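Local coordinates for putative cytosine/guanine deaminase (Unidentified, PDB 2PAJ), which catalyses the zinc-dependent hydrolytic deamination of pterins such as isoxanthopterin, converting 2-amino-4-hydroxypteridines to 2,4-dihydroxypteridines with release of ammonium, at residues A[124-132]-A[342-350]; A[215-224]-A[242-250]. All blocks are in the same frame, centred on the assembly; numbering follows the deposited sequence.

Contact 1: A[124-132]-A[342-350]; sequences IELARSGCA and EAADMISEV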
ATOM      1  N   ILE A 124      -7.369   9.167   2.500  1.00 54.32           N
ATOM      2  CA  ILE A 124      -8.819   9.084   2.491  1.00 55.48           C
ATOM      3  C   ILE A 124      -9.337   8.342   1.257  1.00 55.69           C
ATOM      4  O   ILE A 124     -10.211   7.481   1.367  1.00 55.81           O
ATOM      5  CB  ILE A 124      -9.481  10.482   2.484  1.00 57.33           C
ATOM      6  CG1 ILE A 124      -9.111  11.282   3.737  1.00 57.95           C
ATOM      7  CG2 ILE A 124     -10.975  10.321   2.418  1.00 57.34           C
ATOM      8  CD1 ILE A 124      -9.614  10.689   5.027  1.00 59.09           C
ATOM      9  N   GLU A 125      -8.823   8.677   0.079  1.00 54.99           N
ATOM     10  CA  GLU A 125      -9.322   8.015  -1.106  1.00 55.59           C
ATOM     11  C   GLU A 125      -8.895   6.566  -1.148  1.00 53.97           C
ATOM     12  O   GLU A 125      -9.506   5.740  -1.824  1.00 54.56           O
ATOM     13  CB  GLU A 125      -8.932   8.770  -2.388  1.00 56.98           C
ATOM     14  CG  GLU A 125      -7.495   9.188  -2.556  1.00 62.67           C
ATOM     15  CD  GLU A 125      -7.274   9.995  -3.853  1.00 67.58           C
ATOM     16  OE1 GLU A 125      -7.658   9.484  -4.929  1.00 70.72           O
ATOM     17  OE2 GLU A 125      -6.711  11.127  -3.814  1.00 69.32           O
ATOM     18  N   LEU A 126      -7.877   6.247  -0.369  1.00 53.14           N
ATOM     19  CA  LEU A 126      -7.376   4.881  -0.302  1.00 51.34           C
ATOM     20  C   LEU A 126      -8.248   4.067   0.645  1.00 49.56           C
ATOM     21  O   LEU A 126      -8.489   2.887   0.422  1.00 48.30           O
ATOM     22  CB  LEU A 126      -5.930   4.904   0.189  1.00 49.04           C
ATOM     23  CG  LEU A 126      -4.905   3.897  -0.307  1.00 47.10           C
ATOM     24  CD1 LEU A 126      -5.140   3.526  -1.747  1.00 46.23           C
ATOM     25  CD2 LEU A 126      -3.544   4.524  -0.134  1.00 49.15           C
ATOM     26  N   ALA A 127      -8.722   4.714   1.701  1.00 49.33           N
ATOM     27  CA  ALA A 127      -9.559   4.040   2.682  1.00 50.54           C
ATOM     28  C   ALA A 127     -10.930   3.722   2.110  1.00 51.54           C
ATOM     29  O   ALA A 127     -11.521   2.691   2.435  1.00 52.20           O
ATOM     30  CB  ALA A 127      -9.699   4.893   3.933  1.00 48.14           C
ATOM     31  N   ARG A 128     -11.450   4.599   1.256  1.00 51.94           N
ATOM     32  CA  ARG A 128     -12.759   4.336   0.681  1.00 51.97           C
ATOM     33  C   ARG A 128     -12.718   3.451  -0.556  1.00 51.10           C
ATOM     34  O   ARG A 128     -13.696   3.345  -1.282  1.00 51.96           O
ATOM     35  CB  ARG A 128     -13.498   5.642   0.395  1.00 50.78           C
ATOM     36  CG  ARG A 128     -12.619   6.764  -0.029  1.00 53.00           C
ATOM     37  CD  ARG A 128     -13.378   8.074   0.024  1.00 54.42           C
ATOM     38  NE  ARG A 128     -14.343   8.217  -1.062  1.00 54.86           N
ATOM     39  CZ  ARG A 128     -15.596   8.626  -0.897  1.00 52.36           C
ATOM     40  NH1 ARG A 128     -16.053   8.924   0.309  1.00 50.45           N
ATOM     41  NH2 ARG A 128     -16.383   8.767  -1.947  1.00 52.09           N
ATOM     42  N   SER A 129     -11.573   2.821  -0.792  1.00 50.54           N
ATOM     43  CA  SER A 129     -11.416   1.898  -1.909  1.00 49.20           C
ATOM     44  C   SER A 129     -11.203   0.536  -1.250  1.00 49.21           C
ATOM     45  O   SER A 129     -10.846  -0.445  -1.900  1.00 50.15           O
ATOM     46  CB  SER A 129     -10.215   2.271  -2.799  1.00 49.10           C
ATOM     47  OG  SER A 129      -8.987   1.843  -2.250  1.00 47.89           O
ATOM     48  N   GLY A 130     -11.417   0.501   0.063  1.00 47.50           N
ATOM     49  CA  GLY A 130     -11.283  -0.735   0.808  1.00 46.43           C
ATOM     50  C   GLY A 130      -9.905  -1.103   1.308  1.00 46.27           C
ATOM     51  O   GLY A 130      -9.708  -2.201   1.813  1.00 45.29           O
ATOM     52  N   CYS A 131      -8.953  -0.191   1.168  1.00 48.78           N
ATOM     53  CA  CYS A 131      -7.583  -0.418   1.619  1.00 49.52           C
ATOM     54  C   CYS A 131      -7.436  -0.080   3.110  1.00 48.78           C
ATOM     55  O   CYS A 131      -7.837   1.000   3.548  1.00 48.06           O
ATOM     56  CB  CYS A 131      -6.630   0.435   0.781  1.00 50.48           C
ATOM     57  SG  CYS A 131      -4.906   0.363   1.277  1.00 57.99           S
ATOM     58  N   ALA A 132      -6.874  -1.006   3.886  1.00 48.84           N
ATOM     59  CA  ALA A 132      -6.690  -0.787   5.322  1.00 50.15           C
ATOM     60  C   ALA A 132      -5.210  -0.649   5.729  1.00 50.79           C
ATOM     61  O   ALA A 132      -4.886  -0.076   6.771  1.00 48.69           O
ATOM     62  CB  ALA A 132      -7.350  -1.918   6.098  1.00 49.97           C
ATOM     63  N   GLU A 342      -3.250   9.245 -11.608  1.00 48.22           N
ATOM     64  CA  GLU A 342      -4.390  10.081 -11.234  1.00 48.76           C
ATOM     65  C   GLU A 342      -5.480   9.303 -10.502  1.00 49.67           C
ATOM     66  O   GLU A 342      -6.306   9.895  -9.812  1.00 49.67           O
ATOM     67  CB  GLU A 342      -5.023  10.736 -12.472  1.00 47.88           C
ATOM     68  CG  GLU A 342      -4.175  11.764 -13.240  1.00 50.00           C
ATOM     69  CD  GLU A 342      -2.965  11.166 -13.966  1.00 52.76           C
ATOM     70  OE1 GLU A 342      -3.008   9.992 -14.392  1.00 53.21           O
ATOM     71  OE2 GLU A 342      -1.962  11.890 -14.127  1.00 55.03           O
ATOM     72  N   ALA A 343      -5.489   7.984 -10.669  1.00 49.87           N
ATOM     73  CA  ALA A 343      -6.481   7.131 -10.024  1.00 51.31           C
ATOM     74  C   ALA A 343      -5.788   6.311  -8.942  1.00 52.57           C
ATOM     75  O   ALA A 343      -5.691   5.086  -9.026  1.00 51.84           O
ATOM     76  CB  ALA A 343      -7.125   6.216 -11.056  1.00 52.77           C
ATOM     77  N   ALA A 344      -5.315   7.009  -7.916  1.00 53.65           N
ATOM     78  CA  ALA A 344      -4.583   6.392  -6.821  1.00 53.61           C
ATOM     79  C   ALA A 344      -5.431   5.718  -5.737  1.00 53.99           C
ATOM     80  O   ALA A 344      -5.464   6.160  -4.585  1.00 54.43           O
ATOM     81  CB  ALA A 344      -3.652   7.427  -6.196  1.00 52.28           C
ATOM     82  N   ASP A 345      -6.124   4.651  -6.119  1.00 53.03           N
ATOM     83  CA  ASP A 345      -6.935   3.881  -5.184  1.00 51.75           C
ATOM     84  C   ASP A 345      -6.757   2.426  -5.581  1.00 49.81           C
ATOM     85  O   ASP A 345      -6.524   2.118  -6.751  1.00 47.07           O
ATOM     86  CB  ASP A 345      -8.411   4.319  -5.220  1.00 54.10           C
ATOM     87  CG  ASP A 345      -9.056   4.157  -6.588  1.00 55.89           C
ATOM     88  OD1 ASP A 345      -9.668   3.095  -6.839  1.00 55.66           O
ATOM     89  OD2 ASP A 345      -8.953   5.096  -7.411  1.00 57.49           O
ATOM     90  N   MET A 346      -6.830   1.539  -4.597  1.00 48.34           N
ATOM     91  CA  MET A 346      -6.617   0.127  -4.849  1.00 47.95           C
ATOM     92  C   MET A 346      -7.626  -0.550  -5.762  1.00 48.38           C
ATOM     93  O   MET A 346      -7.336  -1.598  -6.331  1.00 49.66           O
ATOM     94  CB  MET A 346      -6.492  -0.635  -3.523  1.00 45.57           C
ATOM     95  CG  MET A 346      -5.093  -0.574  -2.883  1.00 43.48           C
ATOM     96  SD  MET A 346      -3.738  -1.191  -3.930  1.00 42.10           S
ATOM     97  CE  MET A 346      -4.030  -2.908  -3.896  1.00 43.42           C
ATOM     98  N   ILE A 347      -8.803   0.033  -5.927  1.00 48.25           N
ATOM     99  CA  ILE A 347      -9.777  -0.585  -6.812  1.00 48.89           C
ATOM    100  C   ILE A 347      -9.438  -0.314  -8.282  1.00 49.66           C
ATOM    101  O   ILE A 347      -9.439  -1.236  -9.100  1.00 49.26           O
ATOM    102  CB  ILE A 347     -11.197  -0.132  -6.436  1.00 48.24           C
ATOM    103  CG1 ILE A 347     -11.701  -1.029  -5.303  1.00 47.39           C
ATOM    104  CG2 ILE A 347     -12.130  -0.208  -7.625  1.00 46.06           C
ATOM    105  CD1 ILE A 347     -12.829  -0.457  -4.517  1.00 51.01           C
ATOM    106  N   SER A 348      -9.119   0.934  -8.609  1.00 49.03           N
ATOM    107  CA  SER A 348      -8.741   1.282  -9.969  1.00 48.87           C
ATOM    108  C   SER A 348      -7.525   0.456 -10.361  1.00 51.10           C
ATOM    109  O   SER A 348      -7.432  -0.032 -11.491  1.00 52.81           O
ATOM    110  CB  SER A 348      -8.378   2.761 -10.062  1.00 48.25           C
ATOM    111  OG  SER A 348      -9.447   3.578  -9.622  1.00 48.78           O
ATOM    112  N   GLU A 349      -6.598   0.308  -9.413  1.00 51.36           N
ATOM    113  CA  GLU A 349      -5.360  -0.437  -9.618  1.00 51.41           C
ATOM    114  C   GLU A 349      -5.577  -1.916  -9.839  1.00 51.18           C
ATOM    115  O   GLU A 349      -5.001  -2.518 -10.742  1.00 52.29           O
ATOM    116  CB  GLU A 349      -4.420  -0.228  -8.423  1.00 51.45           C
ATOM    117  CG  GLU A 349      -3.455   0.936  -8.595  1.00 53.56           C
ATOM    118  CD  GLU A 349      -2.427   0.674  -9.687  1.00 55.79           C
ATOM    119  OE1 GLU A 349      -1.867  -0.442  -9.726  1.00 56.76           O
ATOM    120  OE2 GLU A 349      -2.157   1.577 -10.498  1.00 56.22           O
ATOM    121  N   VAL A 350      -6.410  -2.499  -8.999  1.00 50.36           N
ATOM    122  CA  VAL A 350      -6.723  -3.913  -9.091  1.00 49.98           C
ATOM    123  C   VAL A 350      -7.463  -4.212 -10.404  1.00 48.46           C
ATOM    124  O   VAL A 350      -7.278  -5.262 -11.021  1.00 47.93           O
ATOM    125  CB  VAL A 350      -7.544  -4.319  -7.846  1.00 50.76           C
ATOM    126  CG1 VAL A 350      -8.471  -5.468  -8.138  1.00 53.15           C
ATOM    127  CG2 VAL A 350      -6.586  -4.680  -6.728  1.00 48.61           C
TER
HETATM  128  O   HOH W   1      -6.094   9.458  -7.211  1.00 42.03           O
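Met346 meets residues 124-132 at both its backbone and its side chain. Met346 N donates to Ser129 OG at 3.2 Å, a bent bond (135° at the hydrogen), and Ser129 OG in turn gives its proton to Leu126 O at 2.9 Å. From there the methionine runs across the turn: Met346 CB lies 3.7 Å from Ser129 OG, and CG sits 4.1 Å from Cys131 CB and 4.3 Å from Leu126 CD1. With chi2 and chi3 both bent (-57° and -72°), the sulfur end then swings away from 124-132, and the side chain also packs against Trp72 and Ile333, on the first and last strands of the amidohydrolase TIM barrel. Leu126 O also accepts from Cys131 N, the outer bond of a Schellman motif with Gly130 at C-prime, which turns helix 112-127 into barrel strand 131-136. Asp345 is the N-cap of helix 346-359. Asp345 OD1 accepts from Ser348 N at 2.8 Å from above the carboxylate plane, OD2 accepts from Ser348 OG on the syn side, and CB rests against Ser129 CB. A water bridges the segments: it donates to Glu125 OE1 (2.8 Å) and Glu342 O and accepts from Ala344 N, while Glu125 OE2 makes a salt bridge to Lys85.

Contact 2: A[215-224]-A[242-250]; sequences VVMAPTTVLY and GLRMHSHLS. With ZN (zinc ion), chain B.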
ATOM      1  N   VAL A 215       8.269   0.505   9.893  1.00 45.35           N
ATOM      2  CA  VAL A 215       9.297   1.351   9.306  1.00 43.69           C
ATOM      3  C   VAL A 215      10.203   0.497   8.439  1.00 41.77           C
ATOM      4  O   VAL A 215      10.544  -0.609   8.815  1.00 40.02           O
ATOM      5  CB  VAL A 215      10.159   2.024  10.412  1.00 45.01           C
ATOM      6  CG1 VAL A 215      11.265   2.867   9.782  1.00 43.84           C
ATOM      7  CG2 VAL A 215       9.281   2.875  11.325  1.00 40.61           C
ATOM      8  N   VAL A 216      10.575   1.001   7.269  1.00 42.47           N
ATOM      9  CA  VAL A 216      11.470   0.260   6.394  1.00 43.53           C
ATOM     10  C   VAL A 216      12.492   1.186   5.706  1.00 44.27           C
ATOM     11  O   VAL A 216      12.219   2.360   5.444  1.00 42.74           O
ATOM     12  CB  VAL A 216      10.663  -0.629   5.331  1.00 44.57           C
ATOM     13  CG1 VAL A 216       9.178  -0.414   5.458  1.00 45.05           C
ATOM     14  CG2 VAL A 216      11.095  -0.328   3.915  1.00 43.71           C
ATOM     15  N   MET A 217      13.683   0.633   5.465  1.00 46.20           N
ATOM     16  CA  MET A 217      14.817   1.298   4.814  1.00 46.76           C
ATOM     17  C   MET A 217      14.497   1.415   3.321  1.00 47.76           C
ATOM     18  O   MET A 217      14.506   0.408   2.621  1.00 48.21           O
ATOM     19  CB  MET A 217      16.062   0.424   5.014  1.00 49.03           C
ATOM     20  CG  MET A 217      17.372   0.935   4.405  1.00 49.01           C
ATOM     21  SD  MET A 217      18.088   2.345   5.272  1.00 46.23           S
ATOM     22  CE  MET A 217      18.047   3.567   4.023  1.00 45.69           C
ATOM     23  N   ALA A 218      14.256   2.629   2.824  1.00 48.85           N
ATOM     24  CA  ALA A 218      13.873   2.794   1.420  1.00 50.30           C
ATOM     25  C   ALA A 218      14.479   3.902   0.548  1.00 52.01           C
ATOM     26  O   ALA A 218      13.760   4.779   0.062  1.00 51.75           O
ATOM     27  CB  ALA A 218      12.350   2.888   1.340  1.00 49.84           C
ATOM     28  N   PRO A 219      15.797   3.864   0.312  1.00 53.36           N
ATOM     29  CA  PRO A 219      16.409   4.900  -0.529  1.00 54.33           C
ATOM     30  C   PRO A 219      15.665   4.948  -1.879  1.00 54.38           C
ATOM     31  O   PRO A 219      15.642   3.956  -2.609  1.00 54.43           O
ATOM     32  CB  PRO A 219      17.845   4.406  -0.682  1.00 54.23           C
ATOM     33  CG  PRO A 219      18.081   3.656   0.604  1.00 53.73           C
ATOM     34  CD  PRO A 219      16.799   2.894   0.785  1.00 53.83           C
ATOM     35  N   THR A 220      15.071   6.093  -2.207  1.00 54.65           N
ATOM     36  CA  THR A 220      14.293   6.248  -3.443  1.00 54.88           C
ATOM     37  C   THR A 220      14.634   5.324  -4.622  1.00 54.19           C
ATOM     38  O   THR A 220      13.933   4.341  -4.859  1.00 53.62           O
ATOM     39  CB  THR A 220      14.333   7.695  -3.917  1.00 54.87           C
ATOM     40  OG1 THR A 220      14.297   8.558  -2.770  1.00 54.27           O
ATOM     41  CG2 THR A 220      13.112   7.987  -4.798  1.00 51.81           C
ATOM     42  N   THR A 221      15.681   5.655  -5.373  1.00 54.05           N
ATOM     43  CA  THR A 221      16.118   4.823  -6.499  1.00 53.34           C
ATOM     44  C   THR A 221      17.510   4.351  -6.132  1.00 52.82           C
ATOM     45  O   THR A 221      18.512   4.936  -6.528  1.00 53.92           O
ATOM     46  CB  THR A 221      16.173   5.611  -7.822  1.00 52.26           C
ATOM     47  OG1 THR A 221      14.932   6.297  -8.010  1.00 52.44           O
ATOM     48  CG2 THR A 221      16.406   4.659  -9.003  1.00 49.13           C
ATOM     49  N   VAL A 222      17.544   3.282  -5.357  1.00 51.51           N
ATOM     50  CA  VAL A 222      18.775   2.706  -4.851  1.00 53.02           C
ATOM     51  C   VAL A 222      20.009   2.724  -5.777  1.00 54.66           C
ATOM     52  O   VAL A 222      21.135   2.863  -5.299  1.00 55.51           O
ATOM     53  CB  VAL A 222      18.498   1.266  -4.341  1.00 52.22           C
ATOM     54  CG1 VAL A 222      18.758   0.247  -5.436  1.00 52.61           C
ATOM     55  CG2 VAL A 222      19.308   0.992  -3.097  1.00 51.99           C
ATOM     56  N   LEU A 223      19.822   2.588  -7.086  1.00 55.37           N
ATOM     57  CA  LEU A 223      20.978   2.608  -7.980  1.00 56.24           C
ATOM     58  C   LEU A 223      21.385   4.026  -8.369  1.00 56.49           C
ATOM     59  O   LEU A 223      22.253   4.211  -9.216  1.00 55.89           O
ATOM     60  CB  LEU A 223      20.703   1.805  -9.251  1.00 56.89           C
ATOM     61  CG  LEU A 223      20.285   0.346  -9.085  1.00 58.70           C
ATOM     62  CD1 LEU A 223      20.145  -0.296 -10.462  1.00 59.32           C
ATOM     63  CD2 LEU A 223      21.312  -0.403  -8.246  1.00 58.94           C
ATOM     64  N   TYR A 224      20.746   5.024  -7.767  1.00 56.59           N
ATOM     65  CA  TYR A 224      21.068   6.418  -8.054  1.00 56.61           C
ATOM     66  C   TYR A 224      21.069   7.281  -6.796  1.00 55.66           C
ATOM     67  O   TYR A 224      21.977   8.069  -6.587  1.00 56.40           O
ATOM     68  CB  TYR A 224      20.095   7.000  -9.090  1.00 58.88           C
ATOM     69  CG  TYR A 224      20.217   6.361 -10.458  1.00 62.24           C
ATOM     70  CD1 TYR A 224      19.220   5.504 -10.945  1.00 64.08           C
ATOM     71  CD2 TYR A 224      21.359   6.565 -11.245  1.00 64.84           C
ATOM     72  CE1 TYR A 224      19.358   4.860 -12.169  1.00 65.84           C
ATOM     73  CE2 TYR A 224      21.506   5.929 -12.473  1.00 67.22           C
ATOM     74  CZ  TYR A 224      20.501   5.074 -12.927  1.00 67.34           C
ATOM     75  OH  TYR A 224      20.659   4.427 -14.136  1.00 68.58           O
ATOM     76  N   GLY A 242      16.337  -5.080  12.214  1.00 53.76           N
ATOM     77  CA  GLY A 242      15.239  -5.976  11.894  1.00 52.70           C
ATOM     78  C   GLY A 242      14.172  -5.337  11.019  1.00 53.35           C
ATOM     79  O   GLY A 242      12.979  -5.596  11.185  1.00 52.73           O
ATOM     80  N   LEU A 243      14.602  -4.501  10.079  1.00 52.33           N
ATOM     81  CA  LEU A 243      13.680  -3.820   9.178  1.00 51.25           C
ATOM     82  C   LEU A 243      13.797  -4.375   7.763  1.00 51.73           C
ATOM     83  O   LEU A 243      14.785  -5.026   7.430  1.00 50.73           O
ATOM     84  CB  LEU A 243      13.985  -2.321   9.131  1.00 48.53           C
ATOM     85  CG  LEU A 243      14.055  -1.489  10.400  1.00 47.50           C
ATOM     86  CD1 LEU A 243      14.395  -0.067  10.016  1.00 45.27           C
ATOM     87  CD2 LEU A 243      12.730  -1.551  11.145  1.00 46.09           C
ATOM     88  N   ARG A 244      12.788  -4.106   6.936  1.00 51.88           N
ATOM     89  CA  ARG A 244      12.802  -4.553   5.545  1.00 51.81           C
ATOM     90  C   ARG A 244      13.312  -3.432   4.640  1.00 52.36           C
ATOM     91  O   ARG A 244      13.337  -2.262   5.032  1.00 52.18           O
ATOM     92  CB  ARG A 244      11.406  -4.989   5.097  1.00 51.38           C
ATOM     93  CG  ARG A 244      10.886  -6.151   5.898  1.00 48.95           C
ATOM     94  CD  ARG A 244       9.946  -7.009   5.109  1.00 47.81           C
ATOM     95  NE  ARG A 244       9.802  -8.295   5.775  1.00 48.80           N
ATOM     96  CZ  ARG A 244       9.414  -9.415   5.177  1.00 48.87           C
ATOM     97  NH1 ARG A 244       9.120  -9.418   3.882  1.00 47.62           N
ATOM     98  NH2 ARG A 244       9.345 -10.537   5.874  1.00 44.04           N
ATOM     99  N   MET A 245      13.730  -3.796   3.432  1.00 52.61           N
ATOM    100  CA  MET A 245      14.262  -2.825   2.482  1.00 51.00           C
ATOM    101  C   MET A 245      13.386  -2.709   1.237  1.00 51.59           C
ATOM    102  O   MET A 245      12.869  -3.707   0.727  1.00 53.12           O
ATOM    103  CB  MET A 245      15.670  -3.235   2.079  1.00 49.57           C
ATOM    104  CG  MET A 245      16.678  -3.250   3.221  1.00 48.15           C
ATOM    105  SD  MET A 245      17.984  -4.419   2.914  1.00 44.04           S
ATOM    106  CE  MET A 245      17.529  -5.611   4.013  1.00 47.49           C
ATOM    107  N   HIS A 246      13.226  -1.484   0.748  1.00 49.24           N
ATOM    108  CA  HIS A 246      12.415  -1.233  -0.428  1.00 47.74           C
ATOM    109  C   HIS A 246      12.960  -0.083  -1.256  1.00 48.03           C
ATOM    110  O   HIS A 246      13.465   0.887  -0.711  1.00 47.79           O
ATOM    111  CB  HIS A 246      10.983  -0.930   0.000  1.00 46.10           C
ATOM    112  CG  HIS A 246      10.108  -0.446  -1.110  1.00 44.68           C
ATOM    113  ND1 HIS A 246       9.629   0.843  -1.166  1.00 45.87           N
ATOM    114  CD2 HIS A 246       9.633  -1.073  -2.211  1.00 44.02           C
ATOM    115  CE1 HIS A 246       8.895   0.990  -2.256  1.00 45.14           C
ATOM    116  NE2 HIS A 246       8.883  -0.158  -2.907  1.00 44.77           N
ATOM    117  N   SER A 247      12.855  -0.191  -2.577  1.00 49.40           N
ATOM    118  CA  SER A 247      13.330   0.872  -3.463  1.00 51.76           C
ATOM    119  C   SER A 247      12.781   0.772  -4.892  1.00 52.01           C
ATOM    120  O   SER A 247      12.223  -0.253  -5.289  1.00 51.50           O
ATOM    121  CB  SER A 247      14.869   0.870  -3.511  1.00 52.47           C
ATOM    122  OG  SER A 247      15.381   1.941  -4.286  1.00 54.36           O
ATOM    123  N   HIS A 248      12.929   1.869  -5.635  1.00 52.22           N
ATOM    124  CA  HIS A 248      12.529   1.965  -7.031  1.00 54.25           C
ATOM    125  C   HIS A 248      13.685   1.320  -7.804  1.00 57.28           C
ATOM    126  O   HIS A 248      14.828   1.760  -7.689  1.00 56.84           O
ATOM    127  CB  HIS A 248      12.429   3.437  -7.444  1.00 53.61           C
ATOM    128  CG  HIS A 248      11.073   4.051  -7.256  1.00 54.72           C
ATOM    129  ND1 HIS A 248      10.906   5.358  -6.850  1.00 52.96           N
ATOM    130  CD2 HIS A 248       9.831   3.576  -7.508  1.00 55.12           C
ATOM    131  CE1 HIS A 248       9.622   5.662  -6.862  1.00 53.71           C
ATOM    132  NE2 HIS A 248       8.946   4.599  -7.261  1.00 54.83           N
ATOM    133  N   LEU A 249      13.417   0.277  -8.577  1.00 60.64           N
ATOM    134  CA  LEU A 249      14.498  -0.351  -9.323  1.00 64.63           C
ATOM    135  C   LEU A 249      14.425   0.024 -10.785  1.00 67.75           C
ATOM    136  O   LEU A 249      13.697  -0.603 -11.558  1.00 70.97           O
ATOM    137  CB  LEU A 249      14.440  -1.870  -9.181  1.00 65.36           C
ATOM    138  CG  LEU A 249      15.729  -2.610  -9.563  1.00 66.31           C
ATOM    139  CD1 LEU A 249      15.708  -3.982  -8.926  1.00 66.08           C
ATOM    140  CD2 LEU A 249      15.872  -2.714 -11.083  1.00 68.23           C
ATOM    141  N   SER A 250      15.172   1.051 -11.167  1.00 70.89           N
ATOM    142  CA  SER A 250      15.188   1.495 -12.562  1.00 74.09           C
ATOM    143  C   SER A 250      16.172   0.653 -13.389  1.00 74.65           C
ATOM    144  O   SER A 250      17.269   0.324 -12.930  1.00 74.70           O
ATOM    145  CB  SER A 250      15.586   2.979 -12.651  1.00 75.21           C
ATOM    146  OG  SER A 250      16.906   3.178 -12.164  1.00 76.61           O
TER
HETATM  147 ZN    ZN B 493       7.002   5.261  -7.194  1.00 46.93          ZN
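Val215 starts the pairing with an apolar touch, its CG1 4.3 Å from Leu243 CD1, while Leu243 CD2 lies against Val215 O. Past Val216, whose CB and CG2 sit over Arg244 O, the parallel strand pairing takes hold at Met217: its N donates to Arg244 O at 2.9 Å and its O accepts from His246 N at 3.0 Å. Met217 CB and Met245 CG pack on the same face, under helix 228-240, which links the strands as a beta-alpha-beta unit of the barrel. Beyond Ala218 the chain leaves the regular pairing and wraps Ser247, whose chi1 of -176° sends OG, opposite its own N, into the loop. Pro219 O (2.6 Å) and Thr220 O both lie within reach of Ser247 OG, and the one proton can serve either. Thr220 O accepts from His248 N at 2.8 Å; the Thr220 side chain lies beside that of His248, pointing the same way, with CG2 near ND1. Val222 N donates to Ser247 OG at 2.8 Å, nearly straight at 165°. At the Tyr224 ring edge sits Ser250 OG. His248 NE2 binds zinc at 2.1 Å, with His76, His78 and Asp336; Thr220 O holds His248 N directly and the Ser247 bonds hold the neighbouring residue, so loop 219-222 is likely second shell for this ligand.

Overall arrangement
From the N terminus, the chain first reaches 124-132, where helix 112-127 hands over to barrel strand 131-136. It then passes through strand 163-168 to 215-224, crosses helix 228-240 and comes back at 242-250, so contact 2 closes a short loop of one beta-alpha-beta step. Only much later does 342-350 return to 124-132, closing contact 1 over some 209 intervening residues; the smaller loop nests within the larger and the two do not cross. Contact 2 joins neighbouring strands in the barrel wall at the zinc, whereas contact 1 ties an early helix-strand junction to the start of helix 346-359, which comes after the last barrel strand, 331-333, and the short helix 337-340. Their centres are 23 Å apart, and they do not touch.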